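Local coordinates for protein mannitol dehydrogenase (Helicobacter pylori, PDB 3TWO) that probably catalyses the NADP(H)-dependent interconversion of cinnamyl alcohols and the matching aldehydes, as a zinc-containing medium-chain alcohol dehydrogenase, at residues 47-53 and 266-270; 60-66 and 114-118; 41-46 and 326-331. All blocks are in the same frame, centred on the assembly; numbering follows the deposited sequence.

Contact 1 of 3, residues 47-53 and 266-270; sequences HSAYSEW and LPPVE. With NDP (NADPH dihydro-nicotinamide-adenine-dinucleotide phosphate), chain F.
One carbonyl, Leu266 O, is shared by two rings of the other segment in different ways. The indole of Trp53 donates NE1 to it at 2.9 Å with an almost straight N-H (167°), Leu266 O lying in the indole plane but the nitrogen standing well above the carbonyl plane. The same oxygen sits 3.1 Å above one face of the His47 imidazole, toward the rim; His47 NE2 is as close to it as 3.1 Å, but the angle is too poor for a hydrogen bond. His47 uses its own nitrogens elsewhere: NE2 meets the ribose hydroxyl O3D of NADPH at 2.7 Å, while ND1 donates to Glu52 OE1 at 2.8 Å, a His-carboxylate pair that fixes the ring's rotation. Leu266 N also binds O3D, so both segments grip one cofactor hydroxyl.

Trp53 starts out pointing away from 266-270, but CG stands beside the backbone N, opposite the carbonyl carbon (chi1 -68°), and the long indole brings CZ2 back to within 3.7 Å of Leu266 CB, the side chains crossing at about a right angle. Glu52 and Pro268 run alongside each other, the extended carboxylate chain lying against the rigid ring. Val269 N donates to Glu52 O at 3.0 Å, and Val269 CG1 packs on Trp53 O. Phe278 of the second subunit meets the Trp53 ring edge-to-face. Ser51, with positive phi, ends helix 43-49 in a Schellman motif. The whole forms part of the nicotinamide-ribose site, in the cleft between the GroES-like catalytic domain and the Rossmann-type coenzyme domain of a medium-chain alcohol dehydrogenase.

Contact 2 of 3, residues 60-66 and 114-118; sequences MIPGHEI and FTYDC. With ZN (zinc ion), chain G.
Tyr116 lies along the backbone of 61-64 and makes the largest share of this contact. Pro62 CA presses on one face of its electron-rich ring, 3.6 Å from the centroid and 16° off the normal, a CH-pi contact. With CG between the backbone N and the carbonyl carbon (chi1 63°), the ring is carried over Pro62. Its CB abuts Ile61 O; CE2 comes to 3.4 Å from His64 ND1 and lies beside Gly63, whose backbone angles would jam a CB against the preceding carbonyl oxygen. The phenol oxygen stands over one face of the His64 imidazole, the ring planes inclined at 41°, and bonds weakly to Asp45 OD1, as does Gly63 N. His64 NE2 binds the zinc ion at 2.1 Å, beside Cys42 and Cys160.

On one flank Met60 SD makes an oblique Met-aromatic contact with Tyr116, and its CE reaches Asp117 CG at 3.4 Å; Asp117 OD1 is bound by Ile57 N. On the other, Ile66 CD1 and Thr115 CG2 meet tip to tip, while Thr115 OG1 bonds Gly89 O. A water accepts from Ile61 N and Asp117 N. Helix 43-49 packs on Met60, Pro62, Tyr116 and Asp117; Ile136 of strand 135-139 touches Ile66 and Thr115.

Contact 3 of 3, residues 41-46 and 326-331; sequences ICHSDI and AYHNLT. With ZN (zinc ion), chain G; NDP (NADPH dihydro-nicotinamide-adenine-dinucleotide phosphate), chain F.
Ala326 opens the interface with its small methyl, CB lying 3.8 Å from Ile41 CD1. Tyr327 next offers a ring face to Ile46: CG1 sits 3.5 Å from the centroid and only 4° off the normal, a CH-pi contact made as the two side chains pass in opposite directions. Ile41 CG2 approaches the same ring obliquely, and Tyr327 OH packs on Asp45 CB while hydrogen-bonding to Tyr132 OH. Leu330, one turn later, touches both isoleucines, its CB 3.6 Å from Ile46 CD1 and its CD1 3.8 Å from Ile41 CG2; CD2 faces NADPH O1A. Thr331 closes the row with CG2 against Ile46 CG2.

Opposite Leu330, His43, with Ile46 CD1 over the centre of its ring, turns that ring's edge to the pyrophosphate and gives its backbone N to O2N of NADPH at 3.0 Å; Ser44 OG shares a 2.8 Å hydrogen bond with ribose O2D. Cys42 SG binds the zinc ion at 2.5 Å and accepts from Ser44 N; with Cys42 N donating to Asp45 OD2, this makes a capping box. Branched aliphatic packing thus backs a helix start that joins the cofactor to a zinc site corresponding to the catalytic one of medium-chain alcohol dehydrogenases.

Overall arrangement
Helix 43-49 joins the three contacts: its start lies in contact 3, its end in contact 1, and its flank packs on contact 2. Their centres are 11 to 14 Å apart. Along the chain 41-46 and 47-53 come first, then 60-66 and 114-118, with 266-270 and 326-331 following much later. Contact 2 stays inside the GroES-like range, whereas contact 1 reaches the coenzyme-binding range across the cleft and contact 3 brings in helix 323-331. Contacts 2 and 3 share the zinc ion, contacts 1 and 3 the NADPH; weak hydrogen bonds from Tyr116 OH and Gly63 N to Asp45 OD1 link contacts 2 and 3, so metal and cofactor are held by one connected framework.

Contact 1 of 3, residues 47-53 and 266-270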
# COMPACT_ATOMS: atom_id res chain seq x y z
N HIS B 47 -17.80 15.75 -6.59
CA HIS B 47 -17.89 14.85 -5.44
C HIS B 47 -18.37 15.66 -4.20
O HIS B 47 -19.26 15.18 -3.43
CB HIS B 47 -16.53 14.21 -5.11
CG HIS B 47 -15.99 13.25 -6.15
ND1 HIS B 47 -16.70 12.17 -6.63
CD2 HIS B 47 -14.76 13.17 -6.74
CE1 HIS B 47 -15.96 11.49 -7.50
NE2 HIS B 47 -14.76 12.04 -7.54
N SER B 48 -17.85 16.89 -4.03
CA SER B 48 -18.22 17.66 -2.83
C SER B 48 -19.62 18.20 -3.00
O SER B 48 -20.48 18.01 -2.09
CB SER B 48 -17.27 18.82 -2.51
OG SER B 48 -15.92 18.40 -2.63
N ALA B 49 -19.88 18.81 -4.15
CA ALA B 49 -21.21 19.41 -4.45
C ALA B 49 -22.34 18.42 -4.23
O ALA B 49 -23.44 18.80 -3.75
CB ALA B 49 -21.27 19.95 -5.88
N TYR B 50 -22.07 17.15 -4.56
CA TYR B 50 -23.10 16.17 -4.48
C TYR B 50 -23.03 15.35 -3.22
O TYR B 50 -23.73 14.38 -3.13
CB TYR B 50 -23.00 15.26 -5.70
CG TYR B 50 -23.37 15.98 -6.98
CD1 TYR B 50 -23.14 15.39 -8.23
CD2 TYR B 50 -23.98 17.26 -6.92
CE1 TYR B 50 -23.49 16.08 -9.42
CE2 TYR B 50 -24.36 17.95 -8.12
CZ TYR B 50 -24.10 17.36 -9.34
OH TYR B 50 -24.47 18.03 -10.46
N SER B 51 -22.16 15.69 -2.28
CA SER B 51 -22.07 14.88 -1.05
C SER B 51 -21.71 13.41 -1.30
O SER B 51 -22.30 12.51 -0.71
CB SER B 51 -23.41 14.98 -0.25
OG SER B 51 -23.56 16.36 0.16
N GLU B 52 -20.74 13.15 -2.16
CA GLU B 52 -20.41 11.76 -2.54
C GLU B 52 -19.42 11.17 -1.58
O GLU B 52 -19.23 9.94 -1.53
CB GLU B 52 -19.90 11.70 -4.01
CG GLU B 52 -21.10 11.85 -4.98
CD GLU B 52 -20.73 11.94 -6.49
OE1 GLU B 52 -19.53 12.02 -6.88
OE2 GLU B 52 -21.67 11.95 -7.30
N TRP B 53 -18.75 12.04 -0.83
CA TRP B 53 -17.72 11.62 0.13
C TRP B 53 -18.23 11.68 1.56
O TRP B 53 -17.85 10.89 2.38
CB TRP B 53 -16.54 12.55 0.06
CG TRP B 53 -15.75 12.50 -1.21
CD1 TRP B 53 -15.67 11.45 -2.12
CD2 TRP B 53 -14.89 13.52 -1.69
NE1 TRP B 53 -14.79 11.79 -3.17
CE2 TRP B 53 -14.29 13.05 -2.92
CE3 TRP B 53 -14.55 14.80 -1.22
CZ2 TRP B 53 -13.38 13.83 -3.67
CZ3 TRP B 53 -13.61 15.58 -1.98
CH2 TRP B 53 -13.04 15.07 -3.18
N LEU B 266 -10.63 9.57 -6.23
CA LEU B 266 -11.42 9.50 -4.99
C LEU B 266 -12.90 9.22 -5.30
O LEU B 266 -13.75 10.15 -5.32
CB LEU B 266 -11.25 10.84 -4.30
CG LEU B 266 -10.73 11.04 -2.89
CD1 LEU B 266 -10.10 9.81 -2.21
CD2 LEU B 266 -9.82 12.22 -2.95
N PRO B 267 -13.22 7.94 -5.60
CA PRO B 267 -14.63 7.69 -5.99
C PRO B 267 -15.59 7.92 -4.84
O PRO B 267 -15.16 8.17 -3.70
CB PRO B 267 -14.64 6.19 -6.39
CG PRO B 267 -13.17 5.80 -6.54
CD PRO B 267 -12.42 6.70 -5.56
N PRO B 268 -16.91 7.89 -5.13
CA PRO B 268 -17.84 8.11 -4.00
C PRO B 268 -17.57 7.03 -2.97
O PRO B 268 -17.24 5.89 -3.36
CB PRO B 268 -19.22 7.94 -4.63
CG PRO B 268 -19.01 8.32 -6.15
CD PRO B 268 -17.56 7.91 -6.47
N VAL B 269 -17.76 7.36 -1.69
CA VAL B 269 -17.32 6.50 -0.62
C VAL B 269 -18.03 5.18 -0.66
O VAL B 269 -17.45 4.17 -0.37
CB VAL B 269 -17.41 7.11 0.82
CG1 VAL B 269 -16.41 8.22 0.98
CG2 VAL B 269 -18.82 7.54 1.19
N GLU B 270 -19.28 5.16 -1.08
CA GLU B 270 -19.97 3.88 -1.03
C GLU B 270 -19.45 2.89 -2.08
O GLU B 270 -19.72 1.72 -1.93
CB GLU B 270 -21.50 4.08 -1.16
CG GLU B 270 -21.86 4.66 -2.53
CD GLU B 270 -23.34 4.63 -2.83
OE1 GLU B 270 -23.71 4.25 -3.98
OE2 GLU B 270 -24.13 4.97 -1.90
PA NDP F . -12.30 14.06 -14.43
O1A NDP F . -13.57 13.37 -14.68
O2A NDP F . -11.47 14.90 -15.47
O5B NDP F . -11.47 12.78 -15.02
C5B NDP F . -11.79 11.35 -14.62
C4B NDP F . -11.38 10.44 -15.77
O4B NDP F . -11.37 8.98 -15.48
C3B NDP F . -12.35 10.67 -16.96
O3B NDP F . -11.52 10.83 -18.17
C2B NDP F . -13.16 9.34 -16.99
O2B NDP F . -13.51 9.12 -18.37
C1B NDP F . -12.09 8.30 -16.59
N9A NDP F . -12.64 7.13 -15.88
C8A NDP F . -13.74 7.14 -15.08
N7A NDP F . -13.87 5.92 -14.59
C5A NDP F . -12.89 5.15 -15.07
C6A NDP F . -12.55 3.82 -14.89
N6A NDP F . -13.28 2.95 -14.10
N1A NDP F . -11.49 3.39 -15.56
C2A NDP F . -10.74 4.16 -16.32
N3A NDP F . -11.03 5.43 -16.49
C4A NDP F . -12.12 5.93 -15.88
O3 NDP F . -11.62 13.85 -13.02
PN NDP F . -10.43 14.62 -12.45
O1N NDP F . -9.18 14.33 -13.19
O2N NDP F . -10.69 16.12 -12.13
O5D NDP F . -10.34 13.98 -11.02
C5D NDP F . -10.30 12.47 -10.94
C4D NDP F . -10.45 12.00 -9.43
O4D NDP F . -9.29 12.59 -8.81
C3D NDP F . -11.70 12.52 -8.67
O3D NDP F . -12.18 11.45 -7.81
C2D NDP F . -11.10 13.72 -7.90
O2D NDP F . -11.81 13.94 -6.73
C1D NDP F . -9.71 13.15 -7.53
N1N NDP F . -8.72 14.18 -7.07
C2N NDP F . -7.88 13.85 -5.98
C3N NDP F . -6.95 14.76 -5.51
C7N NDP F . -6.00 14.33 -4.39
O7N NDP F . -5.78 13.13 -4.17
N7N NDP F . -5.27 15.32 -3.88
C4N NDP F . -6.87 16.04 -6.10
C5N NDP F . -7.68 16.38 -7.23
C6N NDP F . -8.60 15.47 -7.70
P2B NDP F . -14.91 8.61 -18.83
O1X NDP F . -15.34 9.66 -20.02
O2X NDP F . -14.84 7.19 -19.17
O3X NDP F . -15.93 8.89 -17.63

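Contact 2 of 3, residues 60-66 and 114-118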
# COMPACT_ATOMS: atom_id res chain seq x y z
N MET B 60 -22.86 25.90 -1.02
CA MET B 60 -21.45 25.56 -1.29
C MET B 60 -20.98 26.23 -2.57
O MET B 60 -21.70 26.25 -3.58
CB MET B 60 -21.29 24.07 -1.46
CG MET B 60 -19.84 23.60 -1.73
SD MET B 60 -19.65 21.79 -1.96
CE MET B 60 -20.39 21.15 -0.45
N ILE B 61 -19.77 26.76 -2.55
CA ILE B 61 -19.20 27.31 -3.78
C ILE B 61 -17.89 26.61 -4.04
O ILE B 61 -16.86 26.95 -3.43
CB ILE B 61 -18.97 28.84 -3.70
CG1 ILE B 61 -20.30 29.60 -3.67
CG2 ILE B 61 -18.16 29.35 -4.92
CD1 ILE B 61 -20.20 31.15 -3.62
N PRO B 62 -17.90 25.62 -4.93
CA PRO B 62 -16.66 24.86 -5.14
C PRO B 62 -15.65 25.63 -6.01
O PRO B 62 -15.85 26.85 -6.28
CB PRO B 62 -17.13 23.57 -5.85
CG PRO B 62 -18.64 23.56 -5.70
CD PRO B 62 -19.01 25.04 -5.69
N GLY B 63 -14.61 24.91 -6.46
CA GLY B 63 -13.55 25.50 -7.25
C GLY B 63 -12.31 25.76 -6.45
O GLY B 63 -12.33 26.55 -5.50
N HIS B 64 -11.25 25.02 -6.76
CA HIS B 64 -9.96 25.24 -6.11
C HIS B 64 -8.85 25.18 -7.13
O HIS B 64 -7.76 24.77 -6.83
CB HIS B 64 -9.72 24.28 -4.91
CG HIS B 64 -9.86 22.83 -5.23
ND1 HIS B 64 -10.13 21.89 -4.25
CD2 HIS B 64 -9.83 22.14 -6.41
CE1 HIS B 64 -10.27 20.69 -4.81
NE2 HIS B 64 -10.08 20.83 -6.12
N GLU B 65 -9.14 25.66 -8.34
CA GLU B 65 -8.13 25.92 -9.36
C GLU B 65 -8.28 27.37 -9.78
O GLU B 65 -9.09 27.71 -10.66
CB GLU B 65 -8.30 24.93 -10.53
CG GLU B 65 -8.05 23.49 -10.05
CD GLU B 65 -8.14 22.47 -11.16
OE1 GLU B 65 -8.76 22.76 -12.19
OE2 GLU B 65 -7.58 21.36 -11.02
N ILE B 66 -7.54 28.25 -9.11
CA ILE B 66 -7.85 29.64 -9.22
C ILE B 66 -6.65 30.41 -9.82
O ILE B 66 -5.51 30.27 -9.34
CB ILE B 66 -8.22 30.23 -7.83
CG1 ILE B 66 -9.57 29.65 -7.31
CG2 ILE B 66 -8.24 31.77 -7.86
CD1 ILE B 66 -9.64 29.67 -5.79
N PHE B 114 -9.54 23.98 3.71
CA PHE B 114 -9.71 23.77 2.30
C PHE B 114 -10.55 24.91 1.74
O PHE B 114 -11.37 25.53 2.44
CB PHE B 114 -10.39 22.43 2.02
CG PHE B 114 -9.55 21.27 2.43
CD1 PHE B 114 -9.92 20.46 3.53
CD2 PHE B 114 -8.34 20.97 1.74
CE1 PHE B 114 -9.12 19.34 3.92
CE2 PHE B 114 -7.53 19.87 2.13
CZ PHE B 114 -7.93 19.05 3.22
N THR B 115 -10.35 25.18 0.46
CA THR B 115 -10.89 26.36 -0.22
C THR B 115 -12.43 26.43 -0.21
O THR B 115 -13.01 27.53 -0.21
CB THR B 115 -10.27 26.43 -1.65
OG1 THR B 115 -8.84 26.36 -1.48
CG2 THR B 115 -10.65 27.75 -2.41
N TYR B 116 -13.07 25.26 -0.16
CA TYR B 116 -14.54 25.18 -0.06
C TYR B 116 -14.98 23.91 0.68
O TYR B 116 -14.17 23.02 0.93
CB TYR B 116 -15.20 25.25 -1.44
CG TYR B 116 -14.81 24.08 -2.31
CD1 TYR B 116 -15.48 22.86 -2.21
CD2 TYR B 116 -13.74 24.18 -3.20
CE1 TYR B 116 -15.09 21.77 -3.00
CE2 TYR B 116 -13.35 23.08 -3.99
CZ TYR B 116 -14.02 21.90 -3.89
OH TYR B 116 -13.65 20.84 -4.70
N ASP B 117 -16.28 23.84 1.02
CA ASP B 117 -16.78 22.71 1.78
C ASP B 117 -15.92 22.49 3.06
O ASP B 117 -15.47 21.37 3.31
CB ASP B 117 -16.77 21.41 0.92
CG ASP B 117 -17.71 20.36 1.47
OD1 ASP B 117 -18.48 20.70 2.39
OD2 ASP B 117 -17.72 19.23 0.98
N CYS B 118 -15.69 23.54 3.83
CA CYS B 118 -14.81 23.42 4.99
C CYS B 118 -14.95 24.69 5.81
O CYS B 118 -14.92 25.80 5.25
CB CYS B 118 -13.34 23.23 4.52
SG CYS B 118 -12.07 22.93 5.85
ZN ZN G . -9.04 19.19 -6.99
O HOH W 1 -18.06 26.08 -0.06

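Contact 3 of 3, residues 41-46 and 326-331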
# COMPACT_ATOMS: atom_id res chain seq x y z
N ILE B 41 -12.55 23.61 -13.15
CA ILE B 41 -13.48 22.71 -12.52
C ILE B 41 -12.77 21.38 -12.33
O ILE B 41 -12.33 20.79 -13.29
CB ILE B 41 -14.71 22.48 -13.41
CG1 ILE B 41 -15.50 23.78 -13.59
CG2 ILE B 41 -15.57 21.27 -12.91
CD1 ILE B 41 -16.66 23.60 -14.51
N CYS B 42 -12.65 20.92 -11.08
CA CYS B 42 -12.03 19.66 -10.79
C CYS B 42 -13.19 18.66 -10.47
O CYS B 42 -14.22 19.08 -9.98
CB CYS B 42 -11.15 19.88 -9.55
SG CYS B 42 -10.46 18.35 -8.87
N HIS B 43 -12.99 17.37 -10.68
CA HIS B 43 -14.03 16.38 -10.29
C HIS B 43 -14.28 16.33 -8.76
O HIS B 43 -15.34 15.92 -8.32
CB HIS B 43 -13.70 14.97 -10.83
CG HIS B 43 -14.89 14.11 -11.14
ND1 HIS B 43 -15.83 13.74 -10.19
CD2 HIS B 43 -15.25 13.45 -12.28
CE1 HIS B 43 -16.74 12.95 -10.74
NE2 HIS B 43 -16.40 12.75 -12.01
N SER B 44 -13.29 16.74 -7.97
CA SER B 44 -13.50 16.96 -6.52
C SER B 44 -14.62 17.95 -6.27
O SER B 44 -15.35 17.84 -5.24
CB SER B 44 -12.22 17.53 -5.85
OG SER B 44 -11.16 16.60 -6.03
N ASP B 45 -14.77 18.93 -7.18
CA ASP B 45 -15.86 19.90 -7.04
C ASP B 45 -17.24 19.18 -7.03
O ASP B 45 -18.17 19.52 -6.26
CB ASP B 45 -15.82 20.93 -8.17
CG ASP B 45 -14.54 21.80 -8.15
OD1 ASP B 45 -13.74 21.82 -7.19
OD2 ASP B 45 -14.33 22.52 -9.14
N ILE B 46 -17.35 18.20 -7.92
CA ILE B 46 -18.59 17.49 -8.14
C ILE B 46 -18.84 16.52 -6.98
O ILE B 46 -19.99 16.46 -6.47
CB ILE B 46 -18.50 16.64 -9.43
CG1 ILE B 46 -18.19 17.52 -10.64
CG2 ILE B 46 -19.82 15.87 -9.63
CD1 ILE B 46 -17.88 16.71 -11.93
N ALA B 326 -21.26 21.25 -17.64
CA ALA B 326 -19.91 20.66 -17.41
C ALA B 326 -19.99 19.42 -16.47
O ALA B 326 -19.42 18.37 -16.80
CB ALA B 326 -18.94 21.69 -16.85
N TYR B 327 -20.68 19.55 -15.33
CA TYR B 327 -20.80 18.47 -14.34
C TYR B 327 -21.54 17.26 -14.96
O TYR B 327 -21.15 16.12 -14.79
CB TYR B 327 -21.60 18.95 -13.12
CG TYR B 327 -20.85 19.73 -12.04
CD1 TYR B 327 -19.74 20.54 -12.36
CD2 TYR B 327 -21.25 19.63 -10.69
CE1 TYR B 327 -19.06 21.23 -11.36
CE2 TYR B 327 -20.57 20.33 -9.68
CZ TYR B 327 -19.51 21.14 -10.04
OH TYR B 327 -18.84 21.81 -9.07
N HIS B 328 -22.61 17.51 -15.69
CA HIS B 328 -23.26 16.43 -16.42
C HIS B 328 -22.22 15.68 -17.30
O HIS B 328 -22.08 14.46 -17.23
CB HIS B 328 -24.38 16.94 -17.34
CG HIS B 328 -24.93 15.88 -18.23
ND1 HIS B 328 -25.82 14.93 -17.79
CD2 HIS B 328 -24.64 15.55 -19.52
CE1 HIS B 328 -26.10 14.08 -18.76
NE2 HIS B 328 -25.41 14.44 -19.83
N ASN B 329 -21.50 16.44 -18.12
CA ASN B 329 -20.56 15.86 -19.08
C ASN B 329 -19.52 15.06 -18.38
O ASN B 329 -19.20 13.95 -18.80
CB ASN B 329 -19.94 16.97 -19.89
CG ASN B 329 -20.86 17.46 -20.97
OD1 ASN B 329 -21.88 16.84 -21.23
ND2 ASN B 329 -20.48 18.54 -21.65
N LEU B 330 -19.05 15.59 -17.25
CA LEU B 330 -18.01 14.95 -16.45
C LEU B 330 -18.48 13.67 -15.77
O LEU B 330 -17.68 12.83 -15.38
CB LEU B 330 -17.43 15.95 -15.42
CG LEU B 330 -16.40 16.96 -15.99
CD1 LEU B 330 -16.27 18.19 -15.06
CD2 LEU B 330 -14.96 16.28 -16.34
N THR B 331 -19.79 13.54 -15.59
CA THR B 331 -20.32 12.33 -14.90
C THR B 331 -21.03 11.40 -15.89
O THR B 331 -21.58 10.40 -15.48
CB THR B 331 -21.30 12.72 -13.77
OG1 THR B 331 -22.24 13.69 -14.25
CG2 THR B 331 -20.54 13.30 -12.66
ZN ZN G . -9.04 19.19 -6.99
PA NDP F . -12.30 14.06 -14.43
O1A NDP F . -13.57 13.37 -14.68
O2A NDP F . -11.47 14.90 -15.47
O5B NDP F . -11.47 12.78 -15.02
C5B NDP F . -11.79 11.35 -14.62
C4B NDP F . -11.38 10.44 -15.77
O4B NDP F . -11.37 8.98 -15.48
C3B NDP F . -12.35 10.67 -16.96
O3B NDP F . -11.52 10.83 -18.17
C2B NDP F . -13.16 9.34 -16.99
O2B NDP F . -13.51 9.12 -18.37
C1B NDP F . -12.09 8.30 -16.59
N9A NDP F . -12.64 7.13 -15.88
C8A NDP F . -13.74 7.14 -15.08
N7A NDP F . -13.87 5.92 -14.59
C5A NDP F . -12.89 5.15 -15.07
C6A NDP F . -12.55 3.82 -14.89
N6A NDP F . -13.28 2.95 -14.10
N1A NDP F . -11.49 3.39 -15.56
C2A NDP F . -10.74 4.16 -16.32
N3A NDP F . -11.03 5.43 -16.49
C4A NDP F . -12.12 5.93 -15.88
O3 NDP F . -11.62 13.85 -13.02
PN NDP F . -10.43 14.62 -12.45
O1N NDP F . -9.18 14.33 -13.19
O2N NDP F . -10.69 16.12 -12.13
O5D NDP F . -10.34 13.98 -11.02
C5D NDP F . -10.30 12.47 -10.94
C4D NDP F . -10.45 12.00 -9.43
O4D NDP F . -9.29 12.59 -8.81
C3D NDP F . -11.70 12.52 -8.67
O3D NDP F . -12.18 11.45 -7.81
C2D NDP F . -11.10 13.72 -7.90
O2D NDP F . -11.81 13.94 -6.73
C1D NDP F . -9.71 13.15 -7.53
N1N NDP F . -8.72 14.18 -7.07
C2N NDP F . -7.88 13.85 -5.98
C3N NDP F . -6.95 14.76 -5.51
C7N NDP F . -6.00 14.33 -4.39
O7N NDP F . -5.78 13.13 -4.17
N7N NDP F . -5.27 15.32 -3.88
C4N NDP F . -6.87 16.04 -6.10
C5N NDP F . -7.68 16.38 -7.23
C6N NDP F . -8.60 15.47 -7.70
P2B NDP F . -14.91 8.61 -18.83
O1X NDP F . -15.34 9.66 -20.02
O2X NDP F . -14.84 7.19 -19.17
O3X NDP F . -15.93 8.89 -17.63